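Local atomic coordinates of McyG protein (Microcystis aeruginosa PCC 7806, PDB entry 4R0M), a protein that probably activates phenylalanine or a related substrate as its acyl-adenylate and passes it to the attached carrier domain during microcystin synthesis. Residues A[54-65]-A[157-168]. Residues are numbered along the deposited sequence; the frame is centred on the assembly and turned at random.
Sequences DALVILNGLEQK and ELRKAPSKIEQL
Leu158 lays its CD2 methyl against the backbone of helix 48-64, 3.5 Å from Gly61 C, while its CD1 reaches Ile58 CG2 and Leu62 CD2. In this adenylation domain of the ANL superfamily, helix 155-158 follows strand 152-154, an outermost strand of the four-stranded parallel sheet, and the chain then turns and runs across helix 48-64. The branch at CG divides the two methyls of Leu158, CD2 going to the backbone of Gly61 and CD1 to the Ile58 and Leu62 side chains, and Ile153 of the strand packs on this leucine as well. The nearest CA pair is Gly61 and Leu158, 4.4 Å apart, so this close approach is made at a glycine. A type I turn, Leu158 to Ala161, then brings Ala161 CB to 3.5 Å from Gly61 CA.

Toward the start of the helical segment, Arg159 grips Asp54 side-on. NE meets the syn lone pair of OD1 at 2.9 Å in a nearly straight bond (168°), and NH2 takes OD2, which also accepts from Gln46, with the carboxylate and guanidinium planes only 23° apart. The arginine chain, extended from CG to NE, runs alongside Ile58; NH1 pairs with Asp82 and NH2 also donates to Gln81 O, both on helix 80-93, so two carboxylates probably share its charge. A methionine in its place would probably leave Asp54 and Asp82 without their cationic mate and Gln81 O without this donor. Farther along, Leu168 CD2 touches both Leu56 CD2 and Leu59 CD2, extending the apolar contact round the helix. At the other end, Gln64 NE2 donates to Pro162 O at 2.7 Å, in the carbonyl plane but bent to 131° at the hydrogen.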
# COMPACT_ATOMS: atom_id res chain seq x y z
N ASP A 54 -10.90 -5.54 -24.68
CA ASP A 54 -9.48 -5.21 -24.72
C ASP A 54 -8.64 -6.34 -24.11
O ASP A 54 -7.63 -6.76 -24.69
CB ASP A 54 -9.22 -3.89 -23.97
CG ASP A 54 -7.86 -3.29 -24.27
OD1 ASP A 54 -7.15 -3.75 -25.19
OD2 ASP A 54 -7.49 -2.32 -23.56
N ALA A 55 -9.09 -6.85 -22.97
CA ALA A 55 -8.44 -7.97 -22.29
C ALA A 55 -8.34 -9.22 -23.17
O ALA A 55 -7.30 -9.89 -23.18
CB ALA A 55 -9.15 -8.28 -20.98
N LEU A 56 -9.41 -9.53 -23.90
CA LEU A 56 -9.43 -10.68 -24.81
C LEU A 56 -8.39 -10.58 -25.92
O LEU A 56 -7.77 -11.58 -26.29
CB LEU A 56 -10.82 -10.87 -25.44
CG LEU A 56 -11.98 -11.41 -24.59
CD1 LEU A 56 -13.26 -11.43 -25.41
CD2 LEU A 56 -11.67 -12.80 -24.04
N VAL A 57 -8.20 -9.37 -26.44
CA VAL A 57 -7.22 -9.10 -27.49
C VAL A 57 -5.80 -9.32 -26.96
O VAL A 57 -4.99 -9.99 -27.60
CB VAL A 57 -7.36 -7.67 -28.08
CG1 VAL A 57 -6.27 -7.38 -29.09
CG2 VAL A 57 -8.73 -7.49 -28.72
N ILE A 58 -5.53 -8.76 -25.78
CA ILE A 58 -4.23 -8.91 -25.11
C ILE A 58 -3.98 -10.37 -24.76
O ILE A 58 -2.88 -10.89 -24.97
CB ILE A 58 -4.13 -8.02 -23.85
CG1 ILE A 58 -4.19 -6.54 -24.24
CG2 ILE A 58 -2.84 -8.32 -23.08
CD1 ILE A 58 -4.74 -5.64 -23.16
N LEU A 59 -5.02 -11.04 -24.25
CA LEU A 59 -4.95 -12.46 -23.92
C LEU A 59 -4.56 -13.32 -25.12
O LEU A 59 -3.74 -14.23 -25.00
CB LEU A 59 -6.29 -12.95 -23.34
CG LEU A 59 -6.44 -14.44 -23.00
CD1 LEU A 59 -5.31 -14.94 -22.09
CD2 LEU A 59 -7.80 -14.69 -22.36
N ASN A 60 -5.14 -13.02 -26.28
CA ASN A 60 -4.80 -13.70 -27.52
C ASN A 60 -3.34 -13.46 -27.91
O ASN A 60 -2.65 -14.38 -28.37
CB ASN A 60 -5.74 -13.28 -28.66
CG ASN A 60 -5.49 -14.05 -29.94
OD1 ASN A 60 -5.53 -15.28 -29.96
ND2 ASN A 60 -5.23 -13.33 -31.02
N GLY A 61 -2.88 -12.23 -27.72
CA GLY A 61 -1.48 -11.88 -27.90
C GLY A 61 -0.57 -12.69 -27.00
O GLY A 61 0.49 -13.15 -27.43
N LEU A 62 -0.98 -12.86 -25.74
CA LEU A 62 -0.24 -13.67 -24.78
C LEU A 62 -0.15 -15.13 -25.23
O LEU A 62 0.94 -15.72 -25.24
CB LEU A 62 -0.86 -13.57 -23.38
CG LEU A 62 -0.67 -12.26 -22.61
CD1 LEU A 62 -1.66 -12.15 -21.46
CD2 LEU A 62 0.76 -12.11 -22.10
N GLU A 63 -1.29 -15.70 -25.61
CA GLU A 63 -1.37 -17.08 -26.12
C GLU A 63 -0.47 -17.29 -27.34
O GLU A 63 0.21 -18.32 -27.44
CB GLU A 63 -2.81 -17.45 -26.46
CG GLU A 63 -3.70 -17.75 -25.26
CD GLU A 63 -5.11 -18.17 -25.65
OE1 GLU A 63 -5.79 -17.40 -26.37
OE2 GLU A 63 -5.54 -19.27 -25.25
N GLN A 64 -0.46 -16.33 -28.25
CA GLN A 64 0.35 -16.40 -29.47
C GLN A 64 1.85 -16.35 -29.19
O GLN A 64 2.65 -16.82 -30.01
CB GLN A 64 -0.05 -15.31 -30.46
CG GLN A 64 -1.29 -15.63 -31.28
CD GLN A 64 -1.65 -14.54 -32.28
OE1 GLN A 64 -0.82 -13.69 -32.62
NE2 GLN A 64 -2.88 -14.56 -32.76
N LYS A 65 2.23 -15.79 -28.05
CA LYS A 65 3.64 -15.75 -27.63
C LYS A 65 4.04 -17.01 -26.86
O LYS A 65 5.18 -17.15 -26.44
CB LYS A 65 3.94 -14.49 -26.81
CG LYS A 65 3.77 -13.18 -27.56
CD LYS A 65 4.88 -12.94 -28.57
CE LYS A 65 4.44 -11.95 -29.64
NZ LYS A 65 5.57 -11.49 -30.50
N GLU A 157 1.93 -4.09 -28.34
CA GLU A 157 2.30 -5.11 -29.32
C GLU A 157 1.35 -6.30 -29.23
O GLU A 157 1.02 -6.91 -30.25
CB GLU A 157 3.75 -5.56 -29.14
CG GLU A 157 4.33 -6.23 -30.37
CD GLU A 157 5.58 -7.05 -30.09
OE1 GLU A 157 6.41 -6.63 -29.25
OE2 GLU A 157 5.74 -8.13 -30.71
N LEU A 158 0.92 -6.63 -28.01
CA LEU A 158 -0.05 -7.71 -27.78
C LEU A 158 -1.44 -7.33 -28.30
O LEU A 158 -2.22 -8.20 -28.67
CB LEU A 158 -0.13 -8.07 -26.30
CG LEU A 158 1.11 -8.61 -25.58
CD1 LEU A 158 0.90 -8.53 -24.08
CD2 LEU A 158 1.44 -10.03 -26.00
N ARG A 159 -1.72 -6.03 -28.30
CA ARG A 159 -2.97 -5.49 -28.84
C ARG A 159 -3.04 -5.60 -30.37
O ARG A 159 -4.12 -5.51 -30.95
CB ARG A 159 -3.16 -4.03 -28.42
CG ARG A 159 -3.61 -3.85 -26.98
CD ARG A 159 -4.11 -2.43 -26.74
NE ARG A 159 -4.71 -2.27 -25.41
CZ ARG A 159 -4.14 -1.61 -24.41
NH1 ARG A 159 -2.96 -1.02 -24.56
NH2 ARG A 159 -4.77 -1.52 -23.24
N LYS A 160 -1.92 -5.87 -30.98
CA LYS A 160 -1.83 -6.00 -32.40
C LYS A 160 -2.10 -7.39 -32.88
O LYS A 160 -2.18 -7.62 -34.05
CB LYS A 160 -0.44 -5.65 -32.85
CG LYS A 160 -0.09 -4.20 -32.73
CD LYS A 160 1.23 -3.99 -33.40
CE LYS A 160 1.84 -2.67 -33.02
NZ LYS A 160 1.07 -1.50 -33.49
N ALA A 161 -2.22 -8.32 -31.96
CA ALA A 161 -2.31 -9.71 -32.32
C ALA A 161 -3.54 -9.97 -33.14
O ALA A 161 -4.63 -9.43 -32.90
CB ALA A 161 -2.30 -10.59 -31.10
N PRO A 162 -3.33 -10.70 -34.23
CA PRO A 162 -4.46 -11.02 -35.08
C PRO A 162 -5.25 -11.79 -34.07
O PRO A 162 -4.72 -12.73 -33.47
CB PRO A 162 -3.86 -11.96 -36.12
CG PRO A 162 -2.74 -12.64 -35.41
CD PRO A 162 -2.19 -11.61 -34.46
N SER A 163 -6.49 -11.40 -33.87
CA SER A 163 -7.15 -11.93 -32.73
C SER A 163 -8.05 -13.08 -33.11
O SER A 163 -9.18 -12.91 -33.55
CB SER A 163 -7.89 -10.82 -32.00
OG SER A 163 -7.05 -9.71 -31.91
N LYS A 164 -7.51 -14.26 -32.87
CA LYS A 164 -8.10 -15.50 -33.27
C LYS A 164 -8.65 -15.93 -31.93
O LYS A 164 -8.16 -16.86 -31.29
CB LYS A 164 -7.05 -16.51 -33.73
CG LYS A 164 -6.28 -16.21 -35.00
CD LYS A 164 -5.29 -17.35 -35.22
CE LYS A 164 -4.44 -17.22 -36.48
NZ LYS A 164 -3.48 -18.35 -36.61
N ILE A 165 -9.66 -15.23 -31.47
CA ILE A 165 -10.07 -15.49 -30.09
C ILE A 165 -10.89 -16.77 -29.95
O ILE A 165 -11.88 -16.98 -30.65
CB ILE A 165 -10.85 -14.28 -29.49
CG1 ILE A 165 -10.14 -12.96 -29.83
CG2 ILE A 165 -11.00 -14.44 -27.98
CD1 ILE A 165 -11.04 -11.74 -29.78
N GLU A 166 -10.44 -17.64 -29.04
CA GLU A 166 -11.12 -18.88 -28.72
C GLU A 166 -11.93 -18.69 -27.43
O GLU A 166 -11.96 -17.59 -26.88
CB GLU A 166 -10.08 -20.01 -28.58
CG GLU A 166 -10.51 -21.35 -29.17
CD GLU A 166 -11.22 -22.24 -28.17
OE1 GLU A 166 -10.62 -22.58 -27.13
OE2 GLU A 166 -12.39 -22.62 -28.43
N GLN A 167 -12.58 -19.76 -26.97
CA GLN A 167 -13.40 -19.72 -25.75
C GLN A 167 -12.54 -19.57 -24.50
O GLN A 167 -11.40 -20.04 -24.45
CB GLN A 167 -14.27 -20.98 -25.65
CG GLN A 167 -15.21 -21.22 -26.83
CD GLN A 167 -16.56 -20.52 -26.69
OE1 GLN A 167 -16.73 -19.61 -25.88
NE2 GLN A 167 -17.53 -20.95 -27.49
N LEU A 168 -13.11 -18.91 -23.48
CA LEU A 168 -12.43 -18.71 -22.21
C LEU A 168 -12.45 -19.98 -21.36
O LEU A 168 -13.42 -20.73 -21.40
CB LEU A 168 -13.08 -17.56 -21.43
CG LEU A 168 -12.83 -16.14 -21.95
CD1 LEU A 168 -13.75 -15.15 -21.25
CD2 LEU A 168 -11.37 -15.74 -21.79